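Local coordinates for protein replicative DNA helicase (Nostoc punctiforme, PDB 4O1R) that contains an intein that probably cuts itself out of the helicase precursor and joins the flanking segments by protein splicing, at residues Gly83-Leu87 and Asp88-Pro92; Ile70-Thr73 and Gly74-Phe78. All blocks are in the same frame, centred on the assembly; numbering follows the deposited sequence.

Contact 1 of 2, residues Gly83-Leu87 and Asp88-Pro92; sequences GWKRL and DELTP. With NA (sodium ion), chain B.
Asp-88 holds its carboxylate between its own backbone N and carbonyl carbon (chi1 64°), while the chain of Arg-86 bends at chi3 (58°), so that the two side chains run side by side in the same direction and meet through their flat groups. The guanidinium takes the carboxylate side-on: Arg-86 NE reaches Asp-88 OD1 at 2.8 Å, and Arg-86 NH2 reaches Asp-88 OD2, also at 2.8 Å. Both bonds are almost straight and lie close to the guanidinium plane, and with the two planes only 16° apart the pair forms a nearly flat, two-pronged salt bridge that restrains rotation of both groups. Next to this pair the backbone turns tightly. Glu-89 N donates to Arg-86 O at 2.8 Å, and one residue on Leu-90 N donates to Leu-87 O at 3.1 Å, each donor lying well above the plane of its carbonyl. The coil brings Leu-90 back beside the strand, where its CD2 rests on CB of Lys-85 at 3.9 Å; Leu-87 and Leu-90 both pack on Ile-114 of strand 106-126. The extended Lys-85 chain ends in a salt bridge with Glu-94, and its NZ also gives a hydrogen bond (2.9 Å) to a water that in turn donates to Glu-89 O. Farther on, a sodium ion is bound by Thr-91 OG1 at 2.4 Å, by Pro-92 O at 2.3 Å and by two waters. The two successive i to i+3 backbone bonds define a short 3-10 turn, here closing strand 83-86 of the intein splicing domain.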
# COMPACT_ATOMS: atom_id res chain seq x y z
N GLY A 83 3.10 9.19 12.33
CA GLY A 83 3.97 9.25 11.16
C GLY A 83 4.12 7.93 10.44
O GLY A 83 3.59 6.88 10.85
N TRP A 84 4.85 7.96 9.33
CA TRP A 84 5.10 6.75 8.56
C TRP A 84 6.07 5.84 9.31
O TRP A 84 7.06 6.32 9.89
CB TRP A 84 5.70 7.11 7.19
CG TRP A 84 4.75 7.87 6.33
CD1 TRP A 84 4.68 9.24 6.19
CD2 TRP A 84 3.72 7.33 5.49
NE1 TRP A 84 3.67 9.57 5.32
CE2 TRP A 84 3.07 8.42 4.86
CE3 TRP A 84 3.31 6.02 5.19
CZ2 TRP A 84 2.02 8.25 3.95
CZ3 TRP A 84 2.26 5.85 4.28
CH2 TRP A 84 1.63 6.97 3.68
N LYS A 85 5.78 4.55 9.32
CA LYS A 85 6.61 3.55 10.01
C LYS A 85 6.78 2.31 9.15
O LYS A 85 5.83 1.87 8.48
CB LYS A 85 5.97 3.12 11.34
CG LYS A 85 5.83 4.22 12.38
CD LYS A 85 5.65 3.62 13.74
CE LYS A 85 5.53 4.69 14.78
NZ LYS A 85 5.20 4.07 16.09
N ARG A 86 7.98 1.75 9.18
CA ARG A 86 8.23 0.45 8.57
C ARG A 86 7.34 -0.62 9.17
O ARG A 86 7.07 -0.61 10.39
CB ARG A 86 9.67 0.04 8.82
CG ARG A 86 10.73 0.93 8.18
CD ARG A 86 12.10 0.64 8.77
NE ARG A 86 12.47 -0.77 8.58
CZ ARG A 86 13.44 -1.20 7.78
NH1 ARG A 86 14.14 -0.35 7.03
NH2 ARG A 86 13.68 -2.51 7.71
N LEU A 87 6.91 -1.57 8.35
CA LEU A 87 6.15 -2.71 8.83
C LEU A 87 6.87 -3.38 10.02
O LEU A 87 6.23 -3.74 11.02
CB LEU A 87 5.89 -3.71 7.69
CG LEU A 87 5.15 -5.00 8.09
CD1 LEU A 87 4.34 -5.54 6.91
CD2 LEU A 87 6.11 -6.07 8.61
N ASP A 88 8.19 -3.52 9.91
CA ASP A 88 8.93 -4.21 10.96
C ASP A 88 9.21 -3.33 12.19
O ASP A 88 9.92 -3.77 13.10
CB ASP A 88 10.19 -4.89 10.40
CG ASP A 88 11.21 -3.93 9.84
OD1 ASP A 88 11.18 -2.72 10.15
OD2 ASP A 88 12.08 -4.40 9.06
N GLU A 89 8.59 -2.15 12.23
CA GLU A 89 8.56 -1.32 13.44
C GLU A 89 7.16 -1.16 14.03
O GLU A 89 6.98 -0.49 15.04
CB GLU A 89 9.19 0.06 13.16
CG GLU A 89 10.70 -0.03 12.83
CD GLU A 89 11.59 -0.46 14.02
OE1 GLU A 89 11.22 -0.22 15.20
OE2 GLU A 89 12.67 -1.06 13.79
N LEU A 90 6.16 -1.79 13.41
CA LEU A 90 4.79 -1.70 13.90
C LEU A 90 4.55 -2.70 15.02
O LEU A 90 5.17 -3.77 15.07
CB LEU A 90 3.81 -1.97 12.76
CG LEU A 90 3.81 -0.93 11.64
CD1 LEU A 90 2.96 -1.41 10.48
CD2 LEU A 90 3.27 0.40 12.15
N THR A 91 3.63 -2.35 15.91
CA THR A 91 3.36 -3.17 17.09
C THR A 91 1.91 -3.66 17.08
O THR A 91 1.05 -3.10 16.38
CB THR A 91 3.64 -2.39 18.40
OG1 THR A 91 2.71 -1.31 18.51
CG2 THR A 91 5.10 -1.84 18.44
N PRO A 92 1.63 -4.71 17.87
CA PRO A 92 0.24 -5.16 17.97
C PRO A 92 -0.64 -4.01 18.46
O PRO A 92 -0.21 -3.23 19.31
CB PRO A 92 0.31 -6.27 19.03
CG PRO A 92 1.73 -6.78 18.92
CD PRO A 92 2.54 -5.52 18.69
NA NA B . 1.07 -1.54 20.26
O HOH W 1 5.54 1.25 16.55
O HOH W 2 0.65 0.73 19.62
O HOH W 3 -0.33 -1.21 22.16

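Contact 2 of 2, residues Ile70-Thr73 and Gly74-Phe78; sequences IRAT and GNHKF
Thr-73 OG1 donates a hydrogen bond of 2.8 Å to Asn-75 OD1, meeting it almost in line with the amide C=O bond, and the backbone closes a type I beta turn as His-76 N donates to Thr-73 O at 3.1 Å. The Thr-Gly-Asn-His sequence of this turn fits the TxxH motif of intein block B, whose histidine in related inteins assists the first step of splicing at the N-terminal junction. The turn faces that end of the chain here too: Thr-73 OG1 also accepts from Ala-4 N, and His-76 ND1 is hydrogen-bonded to Ala-4 O. The Thr-73 hydroxyl, which lies between the backbone N and carbonyl carbon (chi1 59°), is thus held by two partners, one acceptor and one donor. With an alanine at Asn-75, this hydroxyl would probably lose its acceptor within the turn and keep Ala-4 N as its remaining hold among the partners described. Beyond these polar contacts, Ala-72 CB lies 4.0 Å from His-76 CB and meets the edge of the Phe-78 ring, in its plane, 4.0 Å from CZ. The ring also packs on Ile-138 and Val-140 of strand 138-141. Ile-70 and Phe-78 come from opposing sides and overlap alongside one another, bringing Ile-70 CG2 within 3.9 Å of Phe-78 CE2.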
# COMPACT_ATOMS: atom_id res chain seq x y z
N ILE A 70 -2.58 -7.32 3.76
CA ILE A 70 -1.59 -7.05 2.72
C ILE A 70 -0.32 -7.79 3.06
O ILE A 70 -0.04 -8.06 4.23
CB ILE A 70 -1.36 -5.52 2.57
CG1 ILE A 70 -0.61 -5.17 1.28
CG2 ILE A 70 -0.68 -4.95 3.83
CD1 ILE A 70 -0.58 -3.66 1.01
N ARG A 71 0.45 -8.12 2.02
CA ARG A 71 1.75 -8.77 2.20
C ARG A 71 2.83 -7.85 1.67
O ARG A 71 2.84 -7.52 0.48
CB ARG A 71 1.79 -10.15 1.51
CG ARG A 71 0.81 -11.09 2.21
CD ARG A 71 0.67 -12.42 1.53
NE ARG A 71 1.87 -13.22 1.69
CZ ARG A 71 2.51 -13.81 0.69
NH1 ARG A 71 2.06 -13.69 -0.55
NH2 ARG A 71 3.60 -14.52 0.95
N ALA A 72 3.72 -7.42 2.57
CA ALA A 72 4.70 -6.40 2.27
C ALA A 72 6.05 -6.74 2.86
O ALA A 72 6.16 -7.51 3.82
CB ALA A 72 4.23 -5.03 2.79
N THR A 73 7.09 -6.15 2.30
CA THR A 73 8.42 -6.31 2.89
C THR A 73 8.51 -5.59 4.24
O THR A 73 7.71 -4.69 4.53
CB THR A 73 9.51 -5.80 1.95
OG1 THR A 73 9.28 -4.41 1.67
CG2 THR A 73 9.53 -6.57 0.64
N GLY A 74 9.48 -5.98 5.05
CA GLY A 74 9.63 -5.44 6.39
C GLY A 74 9.89 -3.95 6.40
O GLY A 74 9.54 -3.26 7.35
N ASN A 75 10.55 -3.45 5.36
CA ASN A 75 10.85 -2.03 5.27
C ASN A 75 9.75 -1.19 4.62
O ASN A 75 9.90 0.02 4.52
CB ASN A 75 12.20 -1.78 4.56
CG ASN A 75 12.24 -2.26 3.12
OD1 ASN A 75 11.50 -3.16 2.71
ND2 ASN A 75 13.15 -1.67 2.35
N HIS A 76 8.66 -1.81 4.17
CA HIS A 76 7.61 -1.01 3.57
C HIS A 76 6.90 -0.18 4.63
O HIS A 76 6.55 -0.71 5.68
CB HIS A 76 6.59 -1.85 2.82
CG HIS A 76 6.01 -1.12 1.65
ND1 HIS A 76 5.92 -1.68 0.40
CD2 HIS A 76 5.53 0.14 1.54
CE1 HIS A 76 5.42 -0.78 -0.44
NE2 HIS A 76 5.16 0.32 0.24
N LYS A 77 6.67 1.09 4.33
CA LYS A 77 6.08 2.00 5.32
C LYS A 77 4.56 2.14 5.17
O LYS A 77 4.00 2.14 4.06
CB LYS A 77 6.75 3.38 5.27
CG LYS A 77 8.22 3.35 5.74
CD LYS A 77 8.81 4.75 5.89
CE LYS A 77 10.23 4.68 6.42
NZ LYS A 77 10.76 6.03 6.74
N PHE A 78 3.93 2.25 6.33
CA PHE A 78 2.49 2.45 6.50
C PHE A 78 2.30 3.68 7.38
O PHE A 78 3.22 4.07 8.11
CB PHE A 78 1.87 1.22 7.17
CG PHE A 78 1.96 -0.01 6.32
CD1 PHE A 78 3.13 -0.76 6.27
CD2 PHE A 78 0.88 -0.40 5.52
CE1 PHE A 78 3.22 -1.88 5.46
CE2 PHE A 78 0.97 -1.53 4.71
CZ PHE A 78 2.14 -2.26 4.68

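From the N terminus, contact 2 comes first: its turn closes the bend between strand 69-72, part of the large antiparallel sheet, and strand 77-80, part of the four-stranded sheet. The chain then doubles back as the neighbouring strand 83-86, and contact 1 closes the 3-10 turn at its end, from which the chain heads to strand 95-99 of the large sheet. The two local loops follow in series and neither nest nor cross, yet they touch. A probable hydrogen bond from Lys-85 N to Phe-78 O (2.9 Å) pairs the antiparallel strands, and another from Leu-87 N to His-76 O (2.8 Å) carries the pairing just past their ends. Contact 2 stands where the chain enters the four-stranded sheet, contact 1 where it leaves strand 83-86.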